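Local structure of 2-hydroxyisobutyryl-CoA synthetase (Aquincola tertiaricarbonis, 6HDY) at residues A288-S293 / L298-I303; P258-R263 / E385-L390; Y224-A229 / D262-A267; R32-R37 / E186-K191. The protein belongs to the ANL superfamily of AMP-binding enzymes, pairing an AMP-binding region with a smaller C-terminal domain. One frame throughout, in Å; residues are numbered along the deposited sequence.

Contacts 2 and 3 share helix 258-268: its first turns meet helix 383-391 of the C-terminal family region in contact 2, and its later turns meet helix 222-234 in contact 3. Their centres lie 12 Å apart, and Val260 CG1 touches Ile226 CD1 at 3.8 Å. Contacts 1 and 4 form a second group, centres 13 Å apart, touching where Gln292 OE1 packs on Arg32 CD at 3.3 Å. Between the groups the centres are 23 to 31 Å apart. The ligand 8LQ lies about 9 Å from the side chain of Ala288, about 10 Å from that of Asp387 and about 11 Å from that of Ile264, near these side chains but not touching them.

Contact 1 of 4, residues A288-S293 / L298-I303; sequences AGTEQS and LCWQDI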
loop_
_atom_site.group_PDB
_atom_site.type_symbol
_atom_site.label_atom_id
_atom_site.label_comp_id
_atom_site.label_asym_id
_atom_site.label_seq_id
_atom_site.Cartn_x
_atom_site.Cartn_y
_atom_site.Cartn_z
ATOM N N ALA A 288 17.679 15.488 3.838
ATOM C CA ALA A 288 17.292 14.846 5.101
ATOM C C ALA A 288 18.172 15.219 6.264
ATOM O O ALA A 288 19.401 15.234 6.140
ATOM C CB ALA A 288 17.286 13.314 4.953
ATOM N N GLY A 289 17.540 15.394 7.415
ATOM C CA GLY A 289 18.244 15.636 8.671
ATOM C C GLY A 289 18.881 14.358 9.199
ATOM O O GLY A 289 18.533 13.242 8.771
ATOM N N THR A 290 19.876 14.512 10.088
ATOM C CA THR A 290 20.573 13.348 10.665
ATOM C C THR A 290 20.366 13.329 12.190
ATOM O O THR A 290 19.823 14.279 12.730
ATOM C CB THR A 290 22.040 13.297 10.215
ATOM O OG1 THR A 290 22.756 14.328 10.881
ATOM C CG2 THR A 290 22.215 13.437 8.711
ATOM N N GLU A 291 20.743 12.241 12.876
ATOM C CA GLU A 291 20.579 12.152 14.328
ATOM C C GLU A 291 21.202 13.343 15.093
ATOM O O GLU A 291 20.566 13.846 16.020
ATOM C CB GLU A 291 21.076 10.815 14.886
ATOM C CG GLU A 291 20.701 10.619 16.351
ATOM C CD GLU A 291 21.094 9.295 16.966
ATOM O OE1 GLU A 291 21.744 8.478 16.275
ATOM O OE2 GLU A 291 20.731 9.068 18.141
ATOM N N GLN A 292 22.396 13.809 14.671
ATOM C CA GLN A 292 23.099 14.936 15.292
ATOM C C GLN A 292 22.722 16.274 14.657
ATOM O O GLN A 292 22.504 17.234 15.392
ATOM C CB GLN A 292 24.628 14.732 15.341
ATOM C CG GLN A 292 25.094 13.419 16.030
ATOM C CD GLN A 292 24.937 12.177 15.152
ATOM O OE1 GLN A 292 24.865 12.253 13.923
ATOM N NE2 GLN A 292 24.826 11.004 15.764
ATOM N N SER A 293 22.625 16.350 13.312
ATOM C CA SER A 293 22.185 17.561 12.604
ATOM C C SER A 293 20.678 17.368 12.457
ATOM O O SER A 293 20.178 17.115 11.350
ATOM C CB SER A 293 22.868 17.650 11.240
ATOM O OG SER A 293 24.268 17.457 11.368
ATOM N N LEU A 298 20.078 18.025 5.463
ATOM C CA LEU A 298 21.336 18.111 4.726
ATOM C C LEU A 298 21.026 17.744 3.252
ATOM O O LEU A 298 20.095 16.987 2.995
ATOM C CB LEU A 298 22.361 17.104 5.273
ATOM C CG LEU A 298 22.904 17.278 6.703
ATOM C CD1 LEU A 298 24.126 16.424 6.895
ATOM C CD2 LEU A 298 23.173 18.768 7.064
ATOM N N CYS A 299 21.813 18.268 2.312
ATOM C CA CYS A 299 21.717 17.975 0.885
ATOM C C CYS A 299 22.746 16.903 0.615
ATOM O O CYS A 299 23.924 17.220 0.512
ATOM C CB CYS A 299 21.996 19.223 0.046
ATOM S SG CYS A 299 20.890 20.609 0.384
ATOM N N TRP A 300 22.313 15.637 0.517
ATOM C CA TRP A 300 23.188 14.497 0.238
ATOM C C TRP A 300 23.569 14.542 -1.250
ATOM O O TRP A 300 23.004 13.837 -2.080
ATOM C CB TRP A 300 22.499 13.192 0.643
ATOM C CG TRP A 300 22.181 13.101 2.104
ATOM C CD1 TRP A 300 21.298 13.871 2.801
ATOM C CD2 TRP A 300 22.674 12.118 3.029
ATOM N NE1 TRP A 300 21.249 13.466 4.114
ATOM C CE2 TRP A 300 22.069 12.382 4.281
ATOM C CE3 TRP A 300 23.563 11.027 2.918
ATOM C CZ2 TRP A 300 22.327 11.597 5.425
ATOM C CZ3 TRP A 300 23.822 10.261 4.048
ATOM C CH2 TRP A 300 23.209 10.543 5.281
ATOM N N GLN A 301 24.528 15.443 -1.556
ATOM C CA GLN A 301 25.004 15.855 -2.875
ATOM C C GLN A 301 25.478 14.747 -3.820
ATOM O O GLN A 301 25.324 14.900 -5.036
ATOM C CB GLN A 301 26.100 16.920 -2.722
ATOM C CG GLN A 301 25.599 18.263 -2.160
ATOM C CD GLN A 301 24.539 18.941 -3.006
ATOM O OE1 GLN A 301 23.370 18.528 -3.051
ATOM N NE2 GLN A 301 24.903 20.038 -3.646
ATOM N N ASP A 302 26.090 13.674 -3.288
ATOM C CA ASP A 302 26.577 12.544 -4.096
ATOM C C ASP A 302 25.469 11.537 -4.455
ATOM O O ASP A 302 25.735 10.556 -5.176
ATOM C CB ASP A 302 27.776 11.856 -3.431
ATOM C CG ASP A 302 27.501 11.473 -2.000
ATOM O OD1 ASP A 302 27.537 12.373 -1.131
ATOM O OD2 ASP A 302 27.208 10.284 -1.752
ATOM N N ILE A 303 24.238 11.764 -3.949
ATOM C CA ILE A 303 23.065 10.945 -4.281
ATOM C C ILE A 303 22.273 11.694 -5.385
ATOM O O ILE A 303 22.041 11.140 -6.448
ATOM C CB ILE A 303 22.198 10.570 -3.030
ATOM C CG1 ILE A 303 22.990 9.639 -2.062
ATOM C CG2 ILE A 303 20.861 9.908 -3.481
ATOM C CD1 ILE A 303 22.355 9.321 -0.698
#
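Ala288 and Leu298 form an antiparallel hydrogen-bonded pair with CA atoms 5.2 Å apart, Ala288 N giving to Leu298 O at 3.0 Å and Leu298 N to Ala288 O at 3.0 Å. The Ala288 oxygen is held twice, for the indole N-H of Trp300 also reaches it, NE1 to O 3.3 Å and nearly straight (N-H...O 168°). That oxygen lies in the indole plane, at the ring edge, and the two donors approach from opposite faces of the Ala288 carbonyl plane; Leu298 N stands above that plane, 74° out of it. This is the edge of a three-stranded antiparallel sheet, in which strand 297-299 runs between 287-288 and 361-362, with the Ala288 and Leu298 side chains on one face. Beyond the pair, Thr290 turns its methyl toward segment 298-303: CG2 lies 3.8 Å from Trp300 CZ2, obliquely to the ring, and 4.0 Å from Leu298 CD1. With chi1 at 72°, Thr290 OG1 sits between its N and carbonyl carbon and accepts from Ser293 N at 3.2 Å, an ST motif that leaves CG2 facing leucine and indole. Trp300 centres an inverse gamma turn; its ring meets that of Tyr359, and Ile154 of helix 141-157 packs on it.

Contact 2 of 4, residues P258-R263 / E385-L390; sequences PGVKDR and EIDAAL
Val260 and Asp387 make the closest approach between the helical segments 258-263 and 385-390, whose axes come within 7.9 Å at 54° between their N-to-C directions. It is a van der Waals contact of a methyl with a carboxylate oxygen: Val260 CG2 lies 3.4 Å from Asp387 OD2, the two side chains crossing at about a right angle. Asp387 holds CG anti to its backbone N (chi1 -170°), which carries the carboxylate toward the valine although its CB does not point there. Backbone packing comes next. Gly259 and Ala388 bring their CA atoms to 5.5 Å, and Gly259 N is 4.5 Å from Ala388 O; Gly259 has no side chain on the side facing Ala388, consistent with the close approach of the backbones.

The polar group is Arg263, whose nearly extended chain runs to the C-terminal end of helix 383-391. NH2 lies 4.5 Å from Leu390 O, too long to count as a bond, while NE gives to Asn391 O just past the segment and NH2 makes a weak bond to Met393 O. Asp387 OD1 is in a weak, long ion pair with Arg469. Val260, Gly259, Ala388 and the Asp387 carboxylate thus make the direct contact here between the AMP-binding and C-terminal family regions. Between the segments it is van der Waals in character, and the polar bonds of Arg263 go to carbonyls just beyond segment 385-390.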
loop_
_atom_site.group_PDB
_atom_site.type_symbol
_atom_site.label_atom_id
_atom_site.label_comp_id
_atom_site.label_asym_id
_atom_site.label_seq_id
_atom_site.Cartn_x
_atom_site.Cartn_y
_atom_site.Cartn_z
ATOM N N PRO A 258 8.883 25.285 13.733
ATOM C CA PRO A 258 9.035 25.427 15.205
ATOM C C PRO A 258 8.013 24.735 16.142
ATOM O O PRO A 258 8.384 23.731 16.784
ATOM C CB PRO A 258 9.008 26.936 15.385
ATOM C CG PRO A 258 9.715 27.435 14.169
ATOM C CD PRO A 258 9.402 26.484 13.041
ATOM N N GLY A 259 6.782 25.266 16.237
ATOM C CA GLY A 259 5.722 24.720 17.091
ATOM C C GLY A 259 5.167 23.360 16.700
ATOM O O GLY A 259 4.612 22.649 17.541
ATOM N N VAL A 260 5.289 22.993 15.412
ATOM C CA VAL A 260 4.824 21.707 14.885
ATOM C C VAL A 260 5.801 20.614 15.328
ATOM O O VAL A 260 5.359 19.608 15.890
ATOM C CB VAL A 260 4.577 21.729 13.341
ATOM C CG1 VAL A 260 4.180 20.352 12.818
ATOM C CG2 VAL A 260 3.510 22.757 12.970
ATOM N N LYS A 261 7.126 20.817 15.093
ATOM C CA LYS A 261 8.162 19.836 15.476
ATOM C C LYS A 261 8.110 19.541 16.990
ATOM O O LYS A 261 8.116 18.372 17.395
ATOM C CB LYS A 261 9.567 20.323 15.061
ATOM C CG LYS A 261 10.627 19.231 15.189
ATOM C CD LYS A 261 12.055 19.749 15.120
ATOM C CE LYS A 261 13.024 18.591 14.954
ATOM N NZ LYS A 261 14.404 19.068 14.700
ATOM N N ASP A 262 8.032 20.612 17.812
ATOM C CA ASP A 262 7.981 20.530 19.270
ATOM C C ASP A 262 6.735 19.812 19.765
ATOM O O ASP A 262 6.841 19.001 20.682
ATOM C CB ASP A 262 8.151 21.928 19.904
ATOM C CG ASP A 262 9.495 22.574 19.619
ATOM O OD1 ASP A 262 10.409 21.865 19.125
ATOM O OD2 ASP A 262 9.645 23.776 19.906
ATOM N N ARG A 263 5.571 20.059 19.128
ATOM C CA ARG A 263 4.316 19.370 19.468
ATOM C C ARG A 263 4.412 17.870 19.203
ATOM O O ARG A 263 3.975 17.081 20.038
ATOM C CB ARG A 263 3.106 19.964 18.716
ATOM C CG ARG A 263 2.414 21.095 19.481
ATOM C CD ARG A 263 1.340 21.773 18.650
ATOM N NE ARG A 263 0.789 22.954 19.320
ATOM C CZ ARG A 263 -0.469 23.067 19.745
ATOM N NH1 ARG A 263 -1.336 22.079 19.550
ATOM N NH2 ARG A 263 -0.872 24.176 20.358
ATOM N N GLU A 385 3.916 29.782 7.712
ATOM C CA GLU A 385 4.222 30.846 8.693
ATOM C C GLU A 385 3.059 30.999 9.688
ATOM O O GLU A 385 3.292 31.174 10.880
ATOM C CB GLU A 385 4.530 32.173 7.993
ATOM C CG GLU A 385 5.790 32.152 7.130
ATOM C CD GLU A 385 5.978 33.357 6.221
ATOM O OE1 GLU A 385 4.988 33.796 5.597
ATOM O OE2 GLU A 385 7.127 33.843 6.108
ATOM N N ILE A 386 1.813 30.852 9.186
ATOM C CA ILE A 386 0.563 30.887 9.955
ATOM C C ILE A 386 0.469 29.639 10.838
ATOM O O ILE A 386 0.157 29.751 12.026
ATOM C CB ILE A 386 -0.662 31.069 9.016
ATOM C CG1 ILE A 386 -0.660 32.491 8.411
ATOM C CG2 ILE A 386 -1.997 30.751 9.727
ATOM C CD1 ILE A 386 -1.338 32.611 7.088
ATOM N N ASP A 387 0.766 28.455 10.251
ATOM C CA ASP A 387 0.777 27.175 10.947
ATOM C C ASP A 387 1.757 27.230 12.111
ATOM O O ASP A 387 1.389 26.824 13.206
ATOM C CB ASP A 387 1.163 26.039 9.977
ATOM C CG ASP A 387 0.966 24.644 10.528
ATOM O OD1 ASP A 387 -0.057 24.414 11.206
ATOM O OD2 ASP A 387 1.808 23.768 10.239
ATOM N N ALA A 388 2.983 27.772 11.887
ATOM C CA ALA A 388 4.032 27.921 12.890
ATOM C C ALA A 388 3.609 28.824 14.055
ATOM O O ALA A 388 3.815 28.445 15.210
ATOM C CB ALA A 388 5.306 28.460 12.253
ATOM N N ALA A 389 3.006 30.001 13.753
ATOM C CA ALA A 389 2.592 30.968 14.774
ATOM C C ALA A 389 1.483 30.404 15.655
ATOM O O ALA A 389 1.565 30.531 16.878
ATOM C CB ALA A 389 2.146 32.269 14.125
ATOM N N LEU A 390 0.486 29.730 15.044
ATOM C CA LEU A 390 -0.629 29.134 15.783
ATOM C C LEU A 390 -0.226 27.965 16.685
ATOM O O LEU A 390 -0.723 27.873 17.811
ATOM C CB LEU A 390 -1.754 28.698 14.843
ATOM C CG LEU A 390 -2.571 29.782 14.155
ATOM C CD1 LEU A 390 -3.601 29.156 13.304
ATOM C CD2 LEU A 390 -3.285 30.694 15.164
#

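Contact 3 of 4, residues Y224-A229 / D262-A267; sequences YAIHLA and DRIEEA
Ile226 and Ile264 meet with their side chains crossed at about a right angle, where the axes of segments 224-229 and 262-267 approach to 10.0 Å, with 43° between their N-to-C directions. The ethyl branches do the touching: Ile226 CG1 is 3.8 Å from Ile264 CG1, and the terminal CD1 of Ile226 lies 3.9 Å from CD1 of Ile264. In both, CG1 is anti to the carbonyl carbon and beside the backbone N (chi1 -74° in Ile226, -53° in Ile264), a setting that brings the ethyl branches together although neither CB points straight at the other segment.

The other branch of Ile264 is used as well. Its CG2 lies anti to N and meets Ala225 CB at 3.9 Å, so one isoleucine has its two branches against two successive residues of the facing helix. One turn further along both helices, Ala229 and Ala267 each direct CB toward the other, methyl against methyl, 4.3 Å apart. The CA atoms of these pairs, 6.4 Å for Ile226 with Ile264 and 6.8 Å for Ala229 with Ala267, show the backbones staying near one another over this turn.

Helix 222-234 links the parallel neighbours 217-220 and 246-249, and helix 258-268 links 246-249 and 271-274, two successive beta-alpha-beta crossovers; Phe249 of strand 246-249 touches both Ala225 and Ile264. Tyr268, last residue of helix 258-268, adds a polar link just past the segment, its OH hydrogen-bonded to Ala225 O. Within the segments the contacts are apolar, so their relative position probably depends on side-chain fit.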
loop_
_atom_site.group_PDB
_atom_site.type_symbol
_atom_site.label_atom_id
_atom_site.label_comp_id
_atom_site.label_asym_id
_atom_site.label_seq_id
_atom_site.Cartn_x
_atom_site.Cartn_y
_atom_site.Cartn_z
ATOM N N TYR A 224 -0.183 13.721 9.680
ATOM C CA TYR A 224 -0.663 12.430 10.158
ATOM C C TYR A 224 -0.224 12.125 11.579
ATOM O O TYR A 224 -1.053 11.678 12.369
ATOM C CB TYR A 224 -0.310 11.268 9.224
ATOM C CG TYR A 224 -1.063 10.009 9.597
ATOM C CD1 TYR A 224 -2.373 10.070 10.073
ATOM C CD2 TYR A 224 -0.484 8.758 9.452
ATOM C CE1 TYR A 224 -3.085 8.916 10.383
ATOM C CE2 TYR A 224 -1.180 7.597 9.788
ATOM C CZ TYR A 224 -2.480 7.682 10.249
ATOM O OH TYR A 224 -3.184 6.550 10.567
ATOM N N ALA A 225 1.055 12.364 11.909
ATOM C CA ALA A 225 1.559 12.171 13.268
ATOM C C ALA A 225 0.687 12.957 14.314
ATOM O O ALA A 225 0.295 12.391 15.331
ATOM C CB ALA A 225 3.000 12.620 13.336
ATOM N N ILE A 226 0.320 14.214 14.012
ATOM C CA ILE A 226 -0.535 15.016 14.884
ATOM C C ILE A 226 -1.913 14.358 15.012
ATOM O O ILE A 226 -2.389 14.181 16.140
ATOM C CB ILE A 226 -0.607 16.530 14.473
ATOM C CG1 ILE A 226 0.705 17.258 14.839
ATOM C CG2 ILE A 226 -1.794 17.262 15.157
ATOM C CD1 ILE A 226 1.183 18.177 13.782
ATOM N N HIS A 227 -2.535 13.977 13.869
ATOM C CA HIS A 227 -3.864 13.360 13.863
ATOM C C HIS A 227 -3.903 12.050 14.647
ATOM O O HIS A 227 -4.850 11.805 15.403
ATOM C CB HIS A 227 -4.405 13.197 12.438
ATOM C CG HIS A 227 -5.686 12.414 12.351
ATOM N ND1 HIS A 227 -6.777 12.714 13.153
ATOM C CD2 HIS A 227 -6.007 11.367 11.549
ATOM C CE1 HIS A 227 -7.723 11.855 12.811
ATOM N NE2 HIS A 227 -7.308 11.016 11.861
ATOM N N LEU A 228 -2.850 11.236 14.493
ATOM C CA LEU A 228 -2.688 9.956 15.168
ATOM C C LEU A 228 -2.621 10.083 16.706
ATOM O O LEU A 228 -3.154 9.208 17.394
ATOM C CB LEU A 228 -1.466 9.214 14.584
ATOM C CG LEU A 228 -1.449 7.701 14.693
ATOM C CD1 LEU A 228 -2.655 7.080 13.997
ATOM C CD2 LEU A 228 -0.160 7.153 14.130
ATOM N N ALA A 229 -2.032 11.185 17.245
ATOM C CA ALA A 229 -1.969 11.420 18.707
ATOM C C ALA A 229 -3.370 11.707 19.282
ATOM O O ALA A 229 -3.687 11.269 20.395
ATOM C CB ALA A 229 -1.016 12.560 19.032
ATOM N N ASP A 262 8.032 20.612 17.812
ATOM C CA ASP A 262 7.981 20.530 19.270
ATOM C C ASP A 262 6.735 19.812 19.765
ATOM O O ASP A 262 6.841 19.001 20.682
ATOM C CB ASP A 262 8.151 21.928 19.904
ATOM C CG ASP A 262 9.495 22.574 19.619
ATOM O OD1 ASP A 262 10.409 21.865 19.125
ATOM O OD2 ASP A 262 9.645 23.776 19.906
ATOM N N ARG A 263 5.571 20.059 19.128
ATOM C CA ARG A 263 4.316 19.370 19.468
ATOM C C ARG A 263 4.412 17.870 19.203
ATOM O O ARG A 263 3.975 17.081 20.038
ATOM C CB ARG A 263 3.106 19.964 18.716
ATOM C CG ARG A 263 2.414 21.095 19.481
ATOM C CD ARG A 263 1.340 21.773 18.650
ATOM N NE ARG A 263 0.789 22.954 19.320
ATOM C CZ ARG A 263 -0.469 23.067 19.745
ATOM N NH1 ARG A 263 -1.336 22.079 19.550
ATOM N NH2 ARG A 263 -0.872 24.176 20.358
ATOM N N ILE A 264 5.002 17.470 18.067
ATOM C CA ILE A 264 5.137 16.052 17.702
ATOM C C ILE A 264 6.132 15.342 18.642
ATOM O O ILE A 264 5.777 14.314 19.217
ATOM C CB ILE A 264 5.434 15.819 16.194
ATOM C CG1 ILE A 264 4.388 16.541 15.302
ATOM C CG2 ILE A 264 5.464 14.307 15.881
ATOM C CD1 ILE A 264 4.760 16.686 13.839
ATOM N N GLU A 265 7.343 15.897 18.826
ATOM C CA GLU A 265 8.348 15.326 19.739
ATOM C C GLU A 265 7.804 15.177 21.178
ATOM O O GLU A 265 8.076 14.172 21.826
ATOM C CB GLU A 265 9.630 16.180 19.763
ATOM C CG GLU A 265 10.420 16.099 18.470
ATOM C CD GLU A 265 11.854 16.588 18.491
ATOM O OE1 GLU A 265 12.238 17.290 19.451
ATOM O OE2 GLU A 265 12.603 16.250 17.548
ATOM N N GLU A 266 7.000 16.141 21.647
ATOM C CA GLU A 266 6.422 16.085 23.001
ATOM C C GLU A 266 5.353 14.989 23.106
ATOM O O GLU A 266 5.352 14.235 24.084
ATOM C CB GLU A 266 5.886 17.472 23.455
ATOM C CG GLU A 266 4.802 17.448 24.530
ATOM C CD GLU A 266 5.193 16.933 25.907
ATOM O OE1 GLU A 266 6.115 17.512 26.527
ATOM O OE2 GLU A 266 4.527 15.989 26.392
ATOM N N ALA A 267 4.444 14.927 22.121
ATOM C CA ALA A 267 3.343 13.967 22.082
ATOM C C ALA A 267 3.820 12.516 22.069
ATOM O O ALA A 267 3.168 11.667 22.664
ATOM C CB ALA A 267 2.456 14.234 20.866
#

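Contact 4 of 4, residues R32-R37 / E186-K191; sequences RYWFPR and ERLRAK
Trp34 meets Arg187 and Leu188 with the edge of its six-membered ring. Toward the arginine the contact is edge on face: Trp34 CZ2 stands 3.5 Å above the guanidinium plane, offset toward its rim, and the two planes are 64° apart. Trp34 CH2 comes to 3.7 Å from Arg187 NH2 and CZ2 to 3.8 Å from Arg187 NH1. The guanidinium sits at the ring edge, near its plane. The bend of the arginine chain at chi2 (54°) helps bring the group there, and its N-H groups have other partners: NE gives to Asn149 OD1 and NH1 to Tyr25 O, bonds that probably fix its rotation.

The apolar part is Leu188 CD1, packed on Trp34 CZ3 at 3.8 Å, also near the ring plane. Arg189 closes the helix in a Schellman motif with positive phi (66°).

The indole projects from the N-terminal loop, just before helix 36-40, to the C-terminal end of helix 176-187, with helix 141-157 alongside both: Arg153 touches Trp34, Ala152 touches Arg187, and Trp156 touches Leu188. Glu186 OE2 is hydrogen-bonded to His123 of the second subunit, and the chain runs on into strand 191-193, the outermost of the parallel sheet within this chain.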
loop_
_atom_site.group_PDB
_atom_site.type_symbol
_atom_site.label_atom_id
_atom_site.label_comp_id
_atom_site.label_asym_id
_atom_site.label_seq_id
_atom_site.Cartn_x
_atom_site.Cartn_y
_atom_site.Cartn_z
ATOM N N ARG A 32 28.706 5.939 12.691
ATOM C CA ARG A 32 27.638 6.931 12.569
ATOM C C ARG A 32 27.158 7.020 11.088
ATOM O O ARG A 32 25.972 7.323 10.809
ATOM C CB ARG A 32 28.158 8.297 13.025
ATOM C CG ARG A 32 27.147 9.426 12.868
ATOM C CD ARG A 32 27.734 10.748 13.306
ATOM N NE ARG A 32 28.071 10.701 14.725
ATOM C CZ ARG A 32 28.782 11.620 15.361
ATOM N NH1 ARG A 32 29.034 11.491 16.658
ATOM N NH2 ARG A 32 29.265 12.670 14.702
ATOM N N TYR A 33 28.109 6.777 10.159
ATOM C CA TYR A 33 27.910 6.911 8.718
ATOM C C TYR A 33 27.828 5.568 8.001
ATOM O O TYR A 33 28.572 4.639 8.328
ATOM C CB TYR A 33 29.042 7.757 8.101
ATOM C CG TYR A 33 29.542 8.865 9.005
ATOM C CD1 TYR A 33 28.846 10.066 9.122
ATOM C CD2 TYR A 33 30.714 8.716 9.740
ATOM C CE1 TYR A 33 29.293 11.083 9.963
ATOM C CE2 TYR A 33 31.187 9.739 10.562
ATOM C CZ TYR A 33 30.472 10.919 10.672
ATOM O OH TYR A 33 30.932 11.926 11.482
ATOM N N TRP A 34 26.912 5.477 7.018
ATOM C CA TRP A 34 26.736 4.314 6.158
ATOM C C TRP A 34 27.931 4.304 5.209
ATOM O O TRP A 34 28.589 3.271 5.073
ATOM C CB TRP A 34 25.397 4.389 5.396
ATOM C CG TRP A 34 25.146 3.238 4.460
ATOM C CD1 TRP A 34 25.623 3.095 3.190
ATOM C CD2 TRP A 34 24.261 2.129 4.681
ATOM N NE1 TRP A 34 25.136 1.935 2.626
ATOM C CE2 TRP A 34 24.293 1.326 3.517
ATOM C CE3 TRP A 34 23.417 1.747 5.742
ATOM C CZ2 TRP A 34 23.530 0.160 3.389
ATOM C CZ3 TRP A 34 22.685 0.576 5.622
ATOM C CH2 TRP A 34 22.756 -0.209 4.463
ATOM N N PHE A 35 28.232 5.469 4.590
ATOM C CA PHE A 35 29.398 5.621 3.721
ATOM C C PHE A 35 30.303 6.730 4.281
ATOM O O PHE A 35 30.122 7.896 3.926
ATOM C CB PHE A 35 29.009 5.867 2.256
ATOM C CG PHE A 35 28.442 4.671 1.519
ATOM C CD1 PHE A 35 28.989 3.402 1.688
ATOM C CD2 PHE A 35 27.394 4.825 0.613
ATOM C CE1 PHE A 35 28.507 2.312 0.961
ATOM C CE2 PHE A 35 26.899 3.734 -0.100
ATOM C CZ PHE A 35 27.455 2.481 0.079
ATOM N N PRO A 36 31.269 6.387 5.182
ATOM C CA PRO A 36 32.135 7.428 5.764
ATOM C C PRO A 36 32.778 8.389 4.758
ATOM O O PRO A 36 32.722 9.597 4.989
ATOM C CB PRO A 36 33.191 6.624 6.546
ATOM C CG PRO A 36 32.493 5.328 6.886
ATOM C CD PRO A 36 31.591 5.045 5.722
ATOM N N ARG A 37 33.360 7.872 3.645
ATOM C CA ARG A 37 34.024 8.713 2.641
ATOM C C ARG A 37 33.083 9.667 1.962
ATOM O O ARG A 37 33.249 10.865 2.148
ATOM C CB ARG A 37 34.835 7.901 1.608
ATOM C CG ARG A 37 35.607 8.754 0.581
ATOM C CD ARG A 37 36.701 9.605 1.226
ATOM N NE ARG A 37 37.417 10.443 0.260
ATOM C CZ ARG A 37 38.128 11.522 0.587
ATOM N NH1 ARG A 37 38.762 12.217 -0.352
ATOM N NH2 ARG A 37 38.191 11.927 1.851
ATOM N N GLU A 186 13.548 -2.067 4.124
ATOM C CA GLU A 186 13.873 -3.407 3.603
ATOM C C GLU A 186 15.393 -3.568 3.439
ATOM O O GLU A 186 15.964 -4.546 3.945
ATOM C CB GLU A 186 13.166 -3.656 2.249
ATOM C CG GLU A 186 11.647 -3.887 2.335
ATOM C CD GLU A 186 10.872 -3.985 1.025
ATOM O OE1 GLU A 186 11.423 -3.644 -0.041
ATOM O OE2 GLU A 186 9.700 -4.409 1.061
ATOM N N ARG A 187 16.050 -2.613 2.740
ATOM C CA ARG A 187 17.501 -2.652 2.504
ATOM C C ARG A 187 18.311 -2.470 3.821
ATOM O O ARG A 187 19.376 -3.084 3.994
ATOM C CB ARG A 187 17.910 -1.610 1.435
ATOM C CG ARG A 187 19.419 -1.557 1.107
ATOM C CD ARG A 187 20.006 -2.914 0.701
ATOM N NE ARG A 187 21.464 -2.853 0.553
ATOM C CZ ARG A 187 22.344 -3.067 1.529
ATOM N NH1 ARG A 187 23.641 -2.965 1.293
ATOM N NH2 ARG A 187 21.931 -3.364 2.754
ATOM N N LEU A 188 17.769 -1.682 4.762
ATOM C CA LEU A 188 18.410 -1.454 6.068
ATOM C C LEU A 188 18.386 -2.727 6.946
ATOM O O LEU A 188 19.047 -2.774 7.986
ATOM C CB LEU A 188 17.697 -0.278 6.787
ATOM C CG LEU A 188 18.260 0.220 8.145
ATOM C CD1 LEU A 188 19.794 0.464 8.089
ATOM C CD2 LEU A 188 17.501 1.443 8.604
ATOM N N ARG A 189 17.618 -3.757 6.516
ATOM C CA ARG A 189 17.395 -5.001 7.247
ATOM C C ARG A 189 16.615 -4.692 8.538
ATOM O O ARG A 189 16.778 -5.348 9.564
ATOM C CB ARG A 189 18.689 -5.838 7.482
ATOM C CG ARG A 189 19.606 -5.987 6.260
ATOM C CD ARG A 189 19.088 -6.959 5.219
ATOM N NE ARG A 189 19.748 -6.792 3.919
ATOM C CZ ARG A 189 19.111 -6.543 2.772
ATOM N NH1 ARG A 189 19.792 -6.428 1.640
ATOM N NH2 ARG A 189 17.783 -6.441 2.747
ATOM N N ALA A 190 15.749 -3.673 8.473
ATOM C CA ALA A 190 14.880 -3.331 9.591
ATOM C C ALA A 190 13.679 -4.283 9.463
ATOM O O ALA A 190 13.562 -4.963 8.451
ATOM C CB ALA A 190 14.423 -1.869 9.463
ATOM N N LYS A 191 12.817 -4.370 10.474
ATOM C CA LYS A 191 11.577 -5.143 10.355
ATOM C C LYS A 191 10.580 -4.146 9.708
ATOM O O LYS A 191 10.052 -3.264 10.397
ATOM C CB LYS A 191 11.064 -5.597 11.733
ATOM C CG LYS A 191 11.903 -6.652 12.407
ATOM C CD LYS A 191 11.451 -6.794 13.849
ATOM C CE LYS A 191 12.260 -7.805 14.617
ATOM N NZ LYS A 191 13.718 -7.495 14.615
#